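Local coordinates for protein aminotransferase, classes I and II (Silicibacter pomeroyi DSS-3, PDB 3H14) that probably transfers amino groups between aspartate and 2-oxoglutarate with the help of pyridoxal 5'-phosphate, as other aminotransferases of its family do, at residues Gly30-His35 and Thr365-Glu370; Ala338-Thr343 and Asp373-Phe378. All blocks are in the same frame, centred on the assembly; numbering follows the deposited sequence.

Contact 1: Gly30-His35 and Thr365-Glu370; sequences GRRIIH and TADIEE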
# COMPACT_ATOMS: atom_id res chain seq x y z
N GLY A 30 26.51 -16.18 2.14
CA GLY A 30 27.26 -15.67 1.00
C GLY A 30 26.54 -15.51 -0.34
O GLY A 30 27.18 -15.14 -1.32
N ARG A 31 25.24 -15.74 -0.38
CA ARG A 31 24.50 -15.80 -1.64
C ARG A 31 23.77 -14.50 -1.86
O ARG A 31 23.19 -13.95 -0.91
CB ARG A 31 23.52 -17.02 -1.66
N ARG A 32 23.84 -13.97 -3.07
CA ARG A 32 23.12 -12.77 -3.42
C ARG A 32 21.72 -13.21 -3.83
O ARG A 32 21.55 -14.06 -4.71
CB ARG A 32 23.80 -11.96 -4.51
CG ARG A 32 22.99 -10.77 -5.04
CD ARG A 32 23.83 -9.87 -5.81
NE ARG A 32 23.07 -8.85 -6.53
CZ ARG A 32 22.76 -8.85 -7.82
NH1 ARG A 32 23.13 -9.85 -8.63
NH2 ARG A 32 22.09 -7.81 -8.31
N ILE A 33 20.74 -12.64 -3.14
CA ILE A 33 19.30 -12.92 -3.36
C ILE A 33 18.68 -11.71 -4.04
O ILE A 33 18.98 -10.58 -3.66
CB ILE A 33 18.61 -13.16 -1.99
CG1 ILE A 33 19.19 -14.41 -1.32
CG2 ILE A 33 17.05 -13.30 -2.10
CD1 ILE A 33 19.12 -15.72 -2.19
N ILE A 34 17.79 -11.94 -5.01
CA ILE A 34 17.06 -10.86 -5.64
C ILE A 34 15.75 -10.71 -4.83
O ILE A 34 14.98 -11.66 -4.64
CB ILE A 34 16.79 -11.11 -7.13
CG1 ILE A 34 18.11 -11.31 -7.90
CG2 ILE A 34 16.00 -9.92 -7.72
CD1 ILE A 34 19.01 -10.09 -7.92
N HIS A 35 15.54 -9.49 -4.34
CA HIS A 35 14.50 -9.22 -3.35
C HIS A 35 13.29 -8.74 -4.10
O HIS A 35 13.24 -7.58 -4.47
CB HIS A 35 14.99 -8.20 -2.33
CG HIS A 35 15.86 -8.81 -1.29
ND1 HIS A 35 15.36 -9.35 -0.14
CD2 HIS A 35 17.20 -9.01 -1.25
CE1 HIS A 35 16.35 -9.85 0.58
NE2 HIS A 35 17.47 -9.67 -0.08
N THR A 365 16.63 -1.87 -12.17
CA THR A 365 16.28 -2.65 -13.35
C THR A 365 17.21 -3.84 -13.54
O THR A 365 16.77 -4.93 -13.90
CB THR A 365 16.24 -1.74 -14.58
OG1 THR A 365 15.26 -0.72 -14.35
CG2 THR A 365 15.94 -2.52 -15.85
N ALA A 366 18.49 -3.67 -13.24
CA ALA A 366 19.45 -4.80 -13.31
C ALA A 366 19.08 -5.96 -12.37
O ALA A 366 19.26 -7.15 -12.70
CB ALA A 366 20.87 -4.31 -13.01
N ASP A 367 18.59 -5.62 -11.19
CA ASP A 367 18.10 -6.64 -10.24
C ASP A 367 16.86 -7.40 -10.82
O ASP A 367 16.74 -8.59 -10.64
CB ASP A 367 17.65 -6.00 -8.92
CG ASP A 367 18.81 -5.59 -8.04
OD1 ASP A 367 19.87 -5.25 -8.60
OD2 ASP A 367 18.64 -5.59 -6.80
N ILE A 368 15.94 -6.67 -11.42
CA ILE A 368 14.73 -7.26 -12.03
C ILE A 368 15.14 -8.16 -13.21
O ILE A 368 14.72 -9.30 -13.30
CB ILE A 368 13.72 -6.17 -12.46
CG1 ILE A 368 13.15 -5.43 -11.23
CG2 ILE A 368 12.59 -6.74 -13.31
CD1 ILE A 368 13.07 -6.23 -9.94
N GLU A 369 16.01 -7.65 -14.09
CA GLU A 369 16.54 -8.46 -15.17
C GLU A 369 17.14 -9.74 -14.61
O GLU A 369 16.83 -10.82 -15.08
CB GLU A 369 17.59 -7.69 -15.98
CG GLU A 369 16.99 -6.60 -16.85
CD GLU A 369 18.02 -5.76 -17.64
OE1 GLU A 369 19.20 -5.63 -17.18
OE2 GLU A 369 17.63 -5.20 -18.71
N GLU A 370 18.00 -9.62 -13.61
CA GLU A 370 18.57 -10.77 -12.93
C GLU A 370 17.54 -11.71 -12.30
O GLU A 370 17.64 -12.96 -12.41
CB GLU A 370 19.58 -10.31 -11.88
CG GLU A 370 20.32 -11.43 -11.14
CD GLU A 370 21.27 -12.23 -12.02
OE1 GLU A 370 21.87 -11.64 -12.95
OE2 GLU A 370 21.41 -13.44 -11.77
O HOH W 1 23.06 -9.58 -11.68
O HOH W 2 17.60 -7.58 -4.75
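Ile-34, at the start of the short edge strand 34-35, lies beside the first turns of the C-terminal helix 365-381, its CA 6.3 Å from that of Asp-367. The isoleucine supplies the apolar part of the contact. Its CG2 methyl sits 3.3 Å from the carbonyl O of Asp-367, while CD1 reaches 3.7 Å from CG of Glu-370, the two side chains meeting at about a right angle. CD1 also lies over one face of the Arg-32 guanidinium, near its rim. Cutting Ile-34 back to an alanine would probably open a gap against CG of Glu-370 and the Asp-367 carbonyl, and leave the guanidinium without its apolar backing.

CG of Arg-32 anti to the backbone N (chi1 172°) and the straight chain beyond it carry the guanidinium past Ile-34 to the helix. NH2 forms a long salt bridge of 3.4 Å to OD1 of Asp-367, which lies at the guanidinium edge although the two planes stand 80° apart. NH1 reaches Glu-370 OE1 through a water; OE2 goes to Arg-374. A second water accepts from His-35 N and donates to Asp-367 OD2, linking strand backbone to helix. An apolar strand residue bordered by charged groups and water thus joins sheet edge to helix, consistent with the small domain of fold-type I PLP-dependent enzymes, built from both ends of the chain.

Contact 2: Ala338-Thr343 and Asp373-Phe378; sequences AGVAVT and DRLEAF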
# COMPACT_ATOMS: atom_id res chain seq x y z
N ALA A 338 16.05 -20.86 -6.82
CA ALA A 338 16.26 -19.72 -7.73
C ALA A 338 17.02 -18.53 -7.13
O ALA A 338 17.49 -17.68 -7.88
CB ALA A 338 14.92 -19.22 -8.33
N GLY A 339 17.12 -18.45 -5.82
CA GLY A 339 17.78 -17.29 -5.19
C GLY A 339 17.01 -16.01 -5.34
O GLY A 339 17.59 -14.90 -5.39
N VAL A 340 15.68 -16.17 -5.42
CA VAL A 340 14.77 -15.04 -5.59
C VAL A 340 13.73 -15.10 -4.49
O VAL A 340 13.17 -16.16 -4.23
CB VAL A 340 14.06 -15.01 -6.98
CG1 VAL A 340 13.12 -13.82 -7.08
CG2 VAL A 340 15.09 -14.88 -8.13
N ALA A 341 13.49 -13.95 -3.84
CA ALA A 341 12.53 -13.85 -2.74
C ALA A 341 11.23 -13.28 -3.27
O ALA A 341 11.25 -12.28 -3.91
CB ALA A 341 13.06 -12.95 -1.59
N VAL A 342 10.14 -13.99 -3.05
CA VAL A 342 8.81 -13.57 -3.45
C VAL A 342 7.88 -13.81 -2.27
O VAL A 342 8.23 -14.53 -1.35
CB VAL A 342 8.32 -14.31 -4.72
CG1 VAL A 342 9.35 -14.14 -5.87
CG2 VAL A 342 8.03 -15.76 -4.43
N THR A 343 6.68 -13.23 -2.31
CA THR A 343 5.77 -13.29 -1.16
C THR A 343 4.56 -14.17 -1.42
O THR A 343 3.82 -13.92 -2.36
CB THR A 343 5.21 -11.89 -0.84
OG1 THR A 343 6.30 -10.97 -0.63
CG2 THR A 343 4.35 -11.98 0.42
N ASP A 373 15.79 -13.74 -15.06
CA ASP A 373 16.69 -14.80 -15.55
C ASP A 373 16.72 -16.01 -14.64
O ASP A 373 16.69 -17.17 -15.10
CB ASP A 373 18.13 -14.30 -15.66
CG ASP A 373 18.33 -13.35 -16.79
OD1 ASP A 373 17.45 -13.23 -17.67
OD2 ASP A 373 19.40 -12.73 -16.83
N ARG A 374 16.79 -15.74 -13.34
CA ARG A 374 16.78 -16.77 -12.34
C ARG A 374 15.47 -17.54 -12.32
O ARG A 374 15.47 -18.75 -12.13
CB ARG A 374 17.01 -16.15 -10.95
CG ARG A 374 18.40 -15.54 -10.81
CD ARG A 374 18.76 -15.23 -9.36
NE ARG A 374 20.06 -14.59 -9.26
CZ ARG A 374 20.66 -14.27 -8.11
NH1 ARG A 374 20.07 -14.55 -6.96
NH2 ARG A 374 21.84 -13.69 -8.12
N LEU A 375 14.37 -16.81 -12.44
CA LEU A 375 13.05 -17.41 -12.40
C LEU A 375 12.88 -18.33 -13.62
O LEU A 375 12.46 -19.47 -13.50
CB LEU A 375 11.98 -16.32 -12.38
CG LEU A 375 11.82 -15.69 -10.98
CD1 LEU A 375 10.95 -14.45 -11.07
CD2 LEU A 375 11.26 -16.71 -9.97
N GLU A 376 13.21 -17.79 -14.78
CA GLU A 376 13.16 -18.55 -16.03
C GLU A 376 13.92 -19.84 -15.96
O GLU A 376 13.41 -20.87 -16.35
CB GLU A 376 13.69 -17.74 -17.18
CG GLU A 376 12.82 -16.56 -17.54
CD GLU A 376 12.89 -16.16 -19.01
OE1 GLU A 376 13.26 -17.03 -19.84
OE2 GLU A 376 12.54 -15.00 -19.33
N ALA A 377 15.17 -19.78 -15.49
CA ALA A 377 15.99 -20.99 -15.41
C ALA A 377 15.40 -21.99 -14.46
O ALA A 377 15.47 -23.19 -14.70
CB ALA A 377 17.43 -20.68 -14.98
N PHE A 378 14.84 -21.50 -13.35
CA PHE A 378 14.27 -22.36 -12.30
C PHE A 378 13.05 -23.07 -12.85
O PHE A 378 12.88 -24.26 -12.63
CB PHE A 378 13.92 -21.52 -11.03
CG PHE A 378 12.87 -22.16 -10.10
CD1 PHE A 378 13.22 -23.13 -9.19
CD2 PHE A 378 11.57 -21.71 -10.10
CE1 PHE A 378 12.26 -23.67 -8.33
CE2 PHE A 378 10.61 -22.27 -9.24
CZ PHE A 378 10.97 -23.24 -8.37
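Arg-374 of helix 365-381 lies across Ala-338, Gly-339 and Val-340, where helix 327-338 gives way to strand 340-344. Its CB packs 3.6 Å from CG2 of Val-340 and 3.5 Å from the carbonyl O of Ala-338. With CG anti to its own carbonyl carbon (chi1 -65°), the chain then runs out extended past Ala-338: CG lies 3.7 Å from the carbonyl O of Ala-338, and CD comes to 3.1 Å from that oxygen while remaining near the valine methyl. NE pairs with Glu-370, one turn earlier. At the tip, NH1 makes a weak hydrogen bond of 3.0 Å to the carbonyl O of Gly-339, bent to 129° at the hydrogen, and is bonded more strongly to the carbonyl O of Arg-32.

Gly-339 has positive phi (68°), and a CB on it would clash with NH1 of Arg-374. Farther along the helix, the CB atoms of Ala-338 and Phe-378 meet at 3.7 Å. Val-340 CG2 also faces CG of Leu-375, more loosely at 4.4 Å, and Leu-375 continues onto Phe-359 of the next strand.

The aliphatic stem of the arginine therefore packs against both the valine methyl and the Ala-338 carbonyl, while its charged end donates to two backbone carbonyls. Together with the carboxylate of Glu-370, those carbonyls probably help to balance the positive charge and fix the guanidinium's rotation.

From the N terminus, the chain leaves helix 17-28, passes through 30-35 and then makes the whole excursion through the large seven-stranded sheet before returning to the small mixed sheet. Contact 1 closes this loop of 329 residues when 30-35 meets 365-370. Contact 2 closes a much shorter one, of 29 residues, through strand 356-360. The two loops cross, since 338-343 lies inside the first and 373-378 beyond its end. Both use helix 365-381, on successive turns, and their strands are parallel neighbours, with Ile-34 bonded through its backbone to Ala-341. Together they join strands 34-35 and 340-344 to the C-terminal helix, consistent with a small domain assembled from both chain ends.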